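Local coordinates for protein glutamine synthetase (Streptomyces coelicolor, PDB 4BAX) that belongs to the glutamine synthetase family, combining a beta-grasp domain with a catalytic domain, and is modelled as an assembly of ten chains, at residues A[278-283]-A[313-318]; A[285-290]-A[295-300]. All coordinates share one frame; numbering follows the deposited sequence.

How the contacts relate
Along the chain from the N terminus, the loop after helix 271-274 comes first and supplies residues 278-283. The chain then runs into strand 289-291 and loops round through a short connection to run beside it, parallel, as strand 298-300, so that contact 2 closes a short loop. Beyond helix 302-307 it reaches strand 312-314, and the residue just after it, Arg315, meets 278-283 in contact 1. The wider loop of contact 1 thus contains the whole of contact 2, a simple case of nesting without crossing. The centres lie about 7 Å apart, and strands 298-300 and 312-314 are antiparallel neighbours in one mixed sheet, where Arg315 N probably donates to Ser297 O at 2.9 Å.

Contact 1: A[278-283]-A[313-318]; sequences LHETAP and EDRRPN
A salt-bridge network at the end of strand 312-314 joins Glu280 to Arg315 and, through it, to Glu313, fastening the loop after helix 271-274 beside the mixed sheet of the catalytic domain. It illustrates how one long arginine can serve two acids from separate parts of a chain. Arg315 reaches out with its chain bent at chi3 (63°), which turns the guanidinium between the carboxylates. On the loop side, Arg315 NH2 meets Glu280 OE1 at 3.3 Å, a weak bond in which the two flat groups are twisted about 61° from each other. On the strand side, Arg315 NH1 donates to Glu313 OE1 at 2.7 Å, with the acid oxygen near the guanidinium plane but the nitrogen standing above the carboxylate plane. Glu313 OE1 also takes a salt bridge from Arg299 NE, so this oxygen serves two arginines.

Thr281, which follows a peptide bond modelled as cis, crosses Arg315 at about a right angle. Its CG2 comes to the guanidinium edge, 3.3 Å from Arg315 NE, while its OG1 donates weakly to Arg315 O at 3.4 Å. Next along the chain, Arg316 turns back on Asp314. Its backbone N reaches Asp314 OD1 at 3.1 Å to make an Asx turn, and its NE and NH2 hold the two carboxylate oxygens side-on. The N and NE approach Asp314 OD1 from opposite faces of the carboxylate, which should fix the acid's rotation. Asp314 OD2 is further bonded by Tyr267 OH.

The chemistry therefore divides unevenly: residues 313-316 are cross-linked by several ionic bonds, whereas the bonds that reach residues 278-283 across this contact are both weak, and Glu280, poorly ordered, probably keeps some mobility.

Contact 2: A[285-290]-A[295-300]; sequences NEYSYG and GASVRI
Ser288 and Ser297 meet where the tightly packed part of this contact begins, each using its hydroxyl oxygen to accept from the other's backbone. Ser288 N donates to Ser297 OG at 3.2 Å, and Ser297 N to Ser288 OG at 3.3 Å. Ser288 OG sits between its own backbone N and carbonyl carbon (chi1 49°), a position that turns it to the opposing chain. Ser288 O then accepts from Val298 N at 3.0 Å, and Gly290 binds on both sides of Arg299: a weak bond from its N to Val298 O, and an almost straight one from Ile300 N to Gly290 O at 3.0 Å.

Side chains fill one face of the pair. Tyr289 CB packs on Val298 CB at 4.0 Å, and the Tyr289 ring runs alongside Ile300, pointing the same way, with CD1 3.6 Å from Ile300 CD1. Tyr287 crosses Val298 and brings CE1 to CG2. Helix 244-253 lies against this face, where Ala251 O and Glu252 OE2 take the hydroxyls of Tyr287 and Tyr289.

At the N-terminal ends of the two segments the side chains thin out. Glu286 and Gly295 are exposed, and Glu286 CB comes no nearer than 5.8 Å to Ser297 OG. The register, Tyr289 with Val298 and Gly290 with Arg299, is parallel: strand 289-291 pairs with 298-300, which in turn pairs antiparallel with 312-314, giving a mixed sheet.

Contact 1: A[278-283]-A[313-318]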
loop_
_atom_site.group_PDB
_atom_site.type_symbol
_atom_site.label_atom_id
_atom_site.label_comp_id
_atom_site.label_asym_id
_atom_site.label_seq_id
_atom_site.Cartn_x
_atom_site.Cartn_y
_atom_site.Cartn_z
ATOM N N LEU A 278 -40.041 -5.650 18.854
ATOM C CA LEU A 278 -40.003 -4.253 18.414
ATOM C C LEU A 278 -40.183 -4.001 16.906
ATOM O O LEU A 278 -41.027 -3.196 16.504
ATOM C CB LEU A 278 -38.690 -3.624 18.875
ATOM C CG LEU A 278 -37.521 -4.626 18.835
ATOM C CD1 LEU A 278 -36.329 -4.134 18.019
ATOM C CD2 LEU A 278 -37.077 -4.991 20.259
ATOM N N HIS A 279 -39.395 -4.675 16.073
ATOM C CA HIS A 279 -39.558 -4.545 14.626
ATOM C C HIS A 279 -40.159 -5.796 14.039
ATOM O O HIS A 279 -40.779 -6.597 14.749
ATOM C CB HIS A 279 -38.239 -4.233 13.926
ATOM C CG HIS A 279 -37.604 -2.976 14.421
ATOM N ND1 HIS A 279 -36.333 -2.943 14.956
ATOM C CD2 HIS A 279 -38.105 -1.725 14.558
ATOM C CE1 HIS A 279 -36.061 -1.715 15.355
ATOM N NE2 HIS A 279 -37.119 -0.958 15.129
ATOM N N GLU A 280 -39.973 -5.962 12.733
ATOM C CA GLU A 280 -40.458 -7.163 12.074
ATOM C C GLU A 280 -39.869 -8.455 12.637
ATOM O O GLU A 280 -38.662 -8.584 12.875
ATOM C CB GLU A 280 -40.209 -7.062 10.561
ATOM C CG GLU A 280 -40.714 -5.770 9.955
ATOM C CD GLU A 280 -42.205 -5.800 9.770
ATOM O OE1 GLU A 280 -42.784 -6.891 9.962
ATOM O OE2 GLU A 280 -42.793 -4.748 9.437
ATOM N N THR A 281 -40.769 -9.402 12.868
ATOM C CA THR A 281 -42.201 -9.181 12.610
ATOM C C THR A 281 -42.890 -9.076 13.970
ATOM O O THR A 281 -43.051 -7.981 14.527
ATOM C CB THR A 281 -42.831 -10.327 11.764
ATOM O OG1 THR A 281 -41.890 -10.808 10.797
ATOM C CG2 THR A 281 -44.043 -9.836 11.025
ATOM N N ALA A 282 -43.273 -10.235 14.501
ATOM C CA ALA A 282 -43.954 -10.350 15.781
ATOM C C ALA A 282 -42.937 -11.112 16.611
ATOM O O ALA A 282 -41.982 -11.657 16.046
ATOM C CB ALA A 282 -45.227 -11.173 15.612
ATOM N N PRO A 283 -43.115 -11.163 17.943
ATOM C CA PRO A 283 -42.112 -11.920 18.696
ATOM C C PRO A 283 -42.254 -13.385 18.336
ATOM O O PRO A 283 -43.359 -13.823 18.029
ATOM C CB PRO A 283 -42.505 -11.672 20.156
ATOM C CG PRO A 283 -43.936 -11.269 20.103
ATOM C CD PRO A 283 -44.102 -10.517 18.823
ATOM N N GLU A 313 -50.088 -15.106 4.095
ATOM C CA GLU A 313 -48.650 -14.924 4.120
ATOM C C GLU A 313 -48.141 -15.188 5.522
ATOM O O GLU A 313 -48.526 -14.518 6.479
ATOM C CB GLU A 313 -48.304 -13.497 3.691
ATOM C CG GLU A 313 -46.842 -13.134 3.899
ATOM C CD GLU A 313 -46.574 -11.653 3.657
ATOM O OE1 GLU A 313 -46.886 -10.836 4.556
ATOM O OE2 GLU A 313 -46.023 -11.313 2.584
ATOM N N ASP A 314 -47.273 -16.186 5.633
ATOM C CA ASP A 314 -46.628 -16.489 6.892
ATOM C C ASP A 314 -45.305 -15.745 6.953
ATOM O O ASP A 314 -44.380 -16.050 6.183
ATOM C CB ASP A 314 -46.395 -17.997 7.009
ATOM C CG ASP A 314 -45.983 -18.422 8.416
ATOM O OD1 ASP A 314 -45.534 -17.546 9.186
ATOM O OD2 ASP A 314 -46.094 -19.627 8.760
ATOM N N ARG A 315 -45.224 -14.771 7.865
ATOM C CA ARG A 315 -44.054 -13.897 7.950
ATOM C C ARG A 315 -42.983 -14.414 8.936
ATOM O O ARG A 315 -41.926 -13.796 9.078
ATOM C CB ARG A 315 -44.493 -12.480 8.329
ATOM C CG ARG A 315 -45.571 -11.905 7.410
ATOM C CD ARG A 315 -46.094 -10.558 7.912
ATOM N NE ARG A 315 -45.029 -9.557 7.922
ATOM C CZ ARG A 315 -44.647 -8.848 6.856
ATOM N NH1 ARG A 315 -45.270 -8.998 5.687
ATOM N NH2 ARG A 315 -43.657 -7.959 6.960
ATOM N N ARG A 316 -43.260 -15.521 9.616
ATOM C CA ARG A 316 -42.324 -16.105 10.593
ATOM C C ARG A 316 -41.035 -16.811 10.074
ATOM O O ARG A 316 -40.006 -16.722 10.740
ATOM C CB ARG A 316 -43.075 -17.039 11.531
ATOM C CG ARG A 316 -44.095 -16.330 12.397
ATOM C CD ARG A 316 -44.907 -17.337 13.155
ATOM N NE ARG A 316 -45.701 -18.119 12.211
ATOM C CZ ARG A 316 -46.337 -19.242 12.531
ATOM N NH1 ARG A 316 -46.279 -19.695 13.778
ATOM N NH2 ARG A 316 -47.042 -19.904 11.613
ATOM N N PRO A 317 -41.078 -17.525 8.934
ATOM C CA PRO A 317 -39.854 -18.302 8.627
ATOM C C PRO A 317 -38.595 -17.460 8.345
ATOM O O PRO A 317 -38.632 -16.397 7.699
ATOM C CB PRO A 317 -40.252 -19.135 7.391
ATOM C CG PRO A 317 -41.763 -19.123 7.371
ATOM C CD PRO A 317 -42.158 -17.784 7.957
ATOM N N ASN A 318 -37.471 -17.937 8.879
ATOM C CA ASN A 318 -36.177 -17.299 8.658
ATOM C C ASN A 318 -35.688 -17.525 7.247
ATOM O O ASN A 318 -36.146 -18.453 6.586
ATOM C CB ASN A 318 -35.148 -17.905 9.587
ATOM C CG ASN A 318 -35.187 -17.317 10.969
ATOM O OD1 ASN A 318 -36.055 -16.480 11.305
ATOM N ND2 ASN A 318 -34.233 -17.744 11.792
#

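Contact 2: A[285-290]-A[295-300]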
loop_
_atom_site.group_PDB
_atom_site.type_symbol
_atom_site.label_atom_id
_atom_site.label_comp_id
_atom_site.label_asym_id
_atom_site.label_seq_id
_atom_site.Cartn_x
_atom_site.Cartn_y
_atom_site.Cartn_z
ATOM N N ASN A 285 -42.351 -15.830 20.087
ATOM C CA ASN A 285 -43.120 -16.548 21.102
ATOM C C ASN A 285 -44.618 -16.222 21.149
ATOM O O ASN A 285 -45.335 -16.739 22.000
ATOM C CB ASN A 285 -42.471 -16.383 22.486
ATOM C CG ASN A 285 -42.269 -14.920 22.869
ATOM O OD1 ASN A 285 -43.021 -14.037 22.451
ATOM N ND2 ASN A 285 -41.244 -14.660 23.670
ATOM N N GLU A 286 -45.101 -15.399 20.220
ATOM C CA GLU A 286 -46.545 -15.125 20.149
ATOM C C GLU A 286 -47.055 -15.280 18.734
ATOM O O GLU A 286 -46.368 -14.944 17.761
ATOM C CB GLU A 286 -46.899 -13.707 20.637
ATOM C CG GLU A 286 -46.247 -13.208 21.914
ATOM C CD GLU A 286 -46.595 -11.735 22.196
ATOM O OE1 GLU A 286 -47.228 -11.087 21.320
ATOM O OE2 GLU A 286 -46.209 -11.216 23.272
ATOM N N TYR A 287 -48.256 -15.835 18.628
ATOM C CA TYR A 287 -48.900 -15.967 17.335
ATOM C C TYR A 287 -50.013 -14.927 17.163
ATOM O O TYR A 287 -50.881 -14.793 18.027
ATOM C CB TYR A 287 -49.464 -17.379 17.119
ATOM C CG TYR A 287 -50.150 -17.513 15.788
ATOM C CD1 TYR A 287 -49.430 -17.851 14.649
ATOM C CD2 TYR A 287 -51.509 -17.248 15.650
ATOM C CE1 TYR A 287 -50.046 -17.942 13.410
ATOM C CE2 TYR A 287 -52.141 -17.339 14.409
ATOM C CZ TYR A 287 -51.403 -17.691 13.291
ATOM O OH TYR A 287 -52.019 -17.784 12.062
ATOM N N SER A 288 -50.002 -14.210 16.043
ATOM C CA SER A 288 -51.105 -13.309 15.714
ATOM C C SER A 288 -51.349 -13.357 14.216
ATOM O O SER A 288 -50.411 -13.567 13.450
ATOM C CB SER A 288 -50.797 -11.872 16.145
ATOM O OG SER A 288 -49.512 -11.466 15.697
ATOM N N TYR A 289 -52.574 -13.053 13.796
ATOM C CA TYR A 289 -52.849 -12.871 12.373
ATOM C C TYR A 289 -53.793 -11.700 12.216
ATOM O O TYR A 289 -54.590 -11.407 13.105
ATOM C CB TYR A 289 -53.384 -14.153 11.702
ATOM C CG TYR A 289 -54.885 -14.362 11.853
ATOM C CD1 TYR A 289 -55.776 -13.751 10.974
ATOM C CD2 TYR A 289 -55.414 -15.142 12.873
ATOM C CE1 TYR A 289 -57.143 -13.912 11.096
ATOM C CE2 TYR A 289 -56.793 -15.311 13.002
ATOM C CZ TYR A 289 -57.652 -14.685 12.103
ATOM O OH TYR A 289 -59.027 -14.819 12.185
ATOM N N GLY A 290 -53.693 -11.018 11.091
ATOM C CA GLY A 290 -54.537 -9.865 10.857
ATOM C C GLY A 290 -54.501 -9.451 9.403
ATOM O O GLY A 290 -53.582 -9.807 8.653
ATOM N N GLY A 295 -47.140 -6.456 11.358
ATOM C CA GLY A 295 -46.642 -6.816 12.681
ATOM C C GLY A 295 -47.125 -8.181 13.169
ATOM O O GLY A 295 -46.636 -8.710 14.168
ATOM N N ALA A 296 -48.087 -8.758 12.454
ATOM C CA ALA A 296 -48.618 -10.084 12.780
ATOM C C ALA A 296 -47.702 -11.267 12.378
ATOM O O ALA A 296 -46.806 -11.128 11.543
ATOM C CB ALA A 296 -49.999 -10.250 12.156
ATOM N N SER A 297 -47.916 -12.423 12.999
ATOM C CA SER A 297 -47.188 -13.638 12.612
ATOM C C SER A 297 -47.576 -14.042 11.164
ATOM O O SER A 297 -46.730 -14.387 10.318
ATOM C CB SER A 297 -47.524 -14.791 13.576
ATOM O OG SER A 297 -47.061 -14.543 14.895
ATOM N N VAL A 298 -48.869 -13.959 10.887
ATOM C CA VAL A 298 -49.388 -14.248 9.571
ATOM C C VAL A 298 -50.208 -13.062 9.070
ATOM O O VAL A 298 -51.066 -12.529 9.781
ATOM C CB VAL A 298 -50.265 -15.512 9.602
ATOM C CG1 VAL A 298 -51.211 -15.567 8.412
ATOM C CG2 VAL A 298 -49.394 -16.736 9.697
ATOM N N ARG A 299 -49.957 -12.658 7.832
ATOM C CA ARG A 299 -50.697 -11.543 7.275
ATOM C C ARG A 299 -51.685 -11.984 6.177
ATOM O O ARG A 299 -51.373 -12.848 5.345
ATOM C CB ARG A 299 -49.738 -10.480 6.725
ATOM C CG ARG A 299 -50.456 -9.400 5.924
ATOM C CD ARG A 299 -49.550 -8.281 5.481
ATOM N NE ARG A 299 -48.782 -8.639 4.297
ATOM C CZ ARG A 299 -48.254 -7.745 3.463
ATOM N NH1 ARG A 299 -48.440 -6.445 3.683
ATOM N NH2 ARG A 299 -47.557 -8.142 2.400
ATOM N N ILE A 300 -52.878 -11.394 6.217
ATOM C CA ILE A 300 -53.846 -11.491 5.132
ATOM C C ILE A 300 -53.809 -10.208 4.325
ATOM O O ILE A 300 -54.264 -9.157 4.793
ATOM C CB ILE A 300 -55.283 -11.680 5.666
ATOM C CG1 ILE A 300 -55.415 -13.025 6.389
ATOM C CG2 ILE A 300 -56.297 -11.564 4.532
ATOM C CD1 ILE A 300 -56.459 -13.030 7.464
#